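Local coordinates for D-methionine-binding lipoprotein MetQ (Escherichia coli, PDB 4YAH) that binds methionine as the substrate-binding lipoprotein of an ATP-driven D-methionine uptake system, at residues A[116-119]-A[120-123]. Numbering follows the deposited sequence.
Sequences GYSK and KIKS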
ATOM      1  N   GLY A 116       8.432  -0.552  -9.935  1.00 16.05           N
ATOM      2  CA  GLY A 116       8.485   0.507 -10.930  1.00 19.40           C
ATOM      3  C   GLY A 116       7.917  -0.010 -12.242  1.00 19.94           C
ATOM      4  O   GLY A 116       8.182  -1.149 -12.631  1.00 17.58           O
ATOM      5  N   TYR A 117       7.120   0.823 -12.900  1.00 16.04           N
ATOM      6  CA  TYR A 117       6.405   0.458 -14.120  1.00 16.47           C
ATOM      7  C   TYR A 117       6.600   1.514 -15.178  1.00 17.27           C
ATOM      8  O   TYR A 117       6.890   2.660 -14.862  1.00 16.47           O
ATOM      9  CB  TYR A 117       4.898   0.307 -13.879  1.00 16.32           C
ATOM     10  CG  TYR A 117       4.494  -0.676 -12.807  1.00 15.24           C
ATOM     11  CD1 TYR A 117       4.229  -2.001 -13.113  1.00 19.14           C
ATOM     12  CD2 TYR A 117       4.363  -0.274 -11.477  1.00 17.03           C
ATOM     13  CE1 TYR A 117       3.843  -2.905 -12.127  1.00 20.50           C
ATOM     14  CE2 TYR A 117       3.979  -1.163 -10.485  1.00 17.55           C
ATOM     15  CZ  TYR A 117       3.721  -2.476 -10.810  1.00 17.00           C
ATOM     16  OH  TYR A 117       3.333  -3.380  -9.844  1.00 19.07           O
ATOM     17  N   SER A 118       6.407   1.130 -16.439  1.00 16.95           N
ATOM     18  CA  SER A 118       6.472   2.087 -17.525  1.00 17.03           C
ATOM     19  C   SER A 118       5.660   1.626 -18.724  1.00 18.10           C
ATOM     20  O   SER A 118       5.558   0.427 -18.974  1.00 19.81           O
ATOM     21  CB  SER A 118       7.915   2.298 -17.960  1.00 16.39           C
ATOM     22  OG  SER A 118       7.934   3.201 -19.040  1.00 16.54           O
ATOM     23  N   LYS A 119       5.079   2.577 -19.450  1.00 18.83           N
ATOM     24  CA  LYS A 119       4.466   2.276 -20.747  1.00 18.63           C
ATOM     25  C   LYS A 119       5.340   2.816 -21.891  1.00 22.66           C
ATOM     26  O   LYS A 119       4.953   2.750 -23.065  1.00 23.89           O
ATOM     27  CB  LYS A 119       3.039   2.835 -20.800  1.00 20.32           C
ATOM     28  CG  LYS A 119       2.112   2.112 -19.834  1.00 19.19           C
ATOM     29  CD  LYS A 119       0.681   2.663 -19.824  1.00 19.86           C
ATOM     30  CE  LYS A 119      -0.081   2.222 -21.044  1.00 25.82           C
ATOM     31  NZ  LYS A 119      -1.503   2.621 -20.900  1.00 21.34           N
ATOM     32  N   LYS A 120       6.528   3.316 -21.557  1.00 16.14           N
ATOM     33  CA  LYS A 120       7.459   3.874 -22.557  1.00 15.92           C
ATOM     34  C   LYS A 120       8.750   3.078 -22.735  1.00 16.75           C
ATOM     35  O   LYS A 120       9.322   3.088 -23.833  1.00 20.37           O
ATOM     36  CB  LYS A 120       7.810   5.314 -22.207  1.00 20.18           C
ATOM     37  CG  LYS A 120       6.573   6.215 -22.273  1.00 19.27           C
ATOM     38  CD  LYS A 120       6.880   7.646 -21.918  1.00 18.87           C
ATOM     39  CE  LYS A 120       5.647   8.510 -21.988  1.00 19.16           C
ATOM     40  NZ  LYS A 120       4.604   8.017 -21.053  1.00 19.81           N
ATOM     41  N   ILE A 121       9.202   2.411 -21.676  1.00 17.77           N
ATOM     42  CA  ILE A 121      10.445   1.635 -21.679  1.00 19.68           C
ATOM     43  C   ILE A 121      10.241   0.265 -21.037  1.00 23.31           C
ATOM     44  O   ILE A 121       9.294   0.059 -20.270  1.00 21.46           O
ATOM     45  CB  ILE A 121      11.585   2.379 -20.944  1.00 19.16           C
ATOM     46  CG1 ILE A 121      11.323   2.500 -19.430  1.00 20.73           C
ATOM     47  CG2 ILE A 121      11.796   3.742 -21.563  1.00 19.49           C
ATOM     48  CD1 ILE A 121      12.460   3.128 -18.645  1.00 21.14           C
ATOM     49  N   LYS A 122      11.137  -0.665 -21.361  1.00 23.38           N
ATOM     50  CA  LYS A 122      11.089  -2.019 -20.823  1.00 25.46           C
ATOM     51  C   LYS A 122      12.258  -2.277 -19.880  1.00 23.87           C
ATOM     52  O   LYS A 122      12.278  -3.270 -19.171  1.00 25.72           O
ATOM     53  CB  LYS A 122      11.105  -3.049 -21.953  1.00 34.80           C
ATOM     54  CG  LYS A 122       9.726  -3.396 -22.526  1.00 39.74           C
ATOM     55  CD  LYS A 122       9.605  -3.060 -24.007  1.00 49.23           C
ATOM     56  CE  LYS A 122      10.661  -3.759 -24.865  1.00 68.34           C
ATOM     57  NZ  LYS A 122      10.382  -3.637 -26.329  1.00 69.04           N
ATOM     58  N   SER A 123      13.238  -1.381 -19.899  1.00 20.01           N
ATOM     59  CA  SER A 123      14.461  -1.568 -19.128  1.00 22.48           C
ATOM     60  C   SER A 123      15.082  -0.232 -18.782  1.00 19.18           C
ATOM     61  O   SER A 123      14.887   0.757 -19.506  1.00 20.62           O
ATOM     62  CB  SER A 123      15.459  -2.416 -19.929  1.00 34.53           C
ATOM     63  OG  SER A 123      16.787  -2.035 -19.650  1.00 36.69           O
TER
HETATM   64  O   HOH W   1       7.573  -1.942 -19.131  1.00 31.09           O
HETATM   65  O   HOH W   2       6.733  -0.394 -22.011  1.00 36.45           O
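S118 forms an ST turn at the surface, where strand 115-117 ends and a loop begins, its OG accepting from K120 N; I121 N gives a second bond to the same oxygen. The contact is local, between residues two and three positions apart. The hydroxyl of S118 thus accepts hydrogen bonds from two backbone N-H groups. K120 N lies 2.9 Å from S118 OG, and the N-H points at the oxygen at 159°. I121 N lies 3.0 Å from S118 OG, and this bond is almost as straight, at 158°. With chi1 at 178°, OG swings away from the serine's own N to sit beside its carbonyl carbon, facing the two amides that follow. The same hydroxyl donates to the carbonyl of A197, so three bonds grip it and fix its rotation.

I121 CG1 lies alongside the serine side chain, 3.7 Å from S118 CB. A water lies 3.1 Å from S118 O and 2.9 Å from I121 O, consistent with a bridge across the turn. Replacing S118 with an alanine would probably leave the N-H groups of K120 and I121 without this acceptor, and A197 O without its donor, freeing the turn to shift.

The two lysines diverge from the bend. K119 forms a salt bridge with D192, and K120 NZ bonds to the carbonyls of D193 and I196. All three partners lie in the loop between helix 187-190 and strand 196-201, or at that strand's start. Strand 115-117 itself runs antiparallel between strands 196-201 and 219-220 in the five-stranded mixed sheet, and the turn leads its chain out towards strand 132-136.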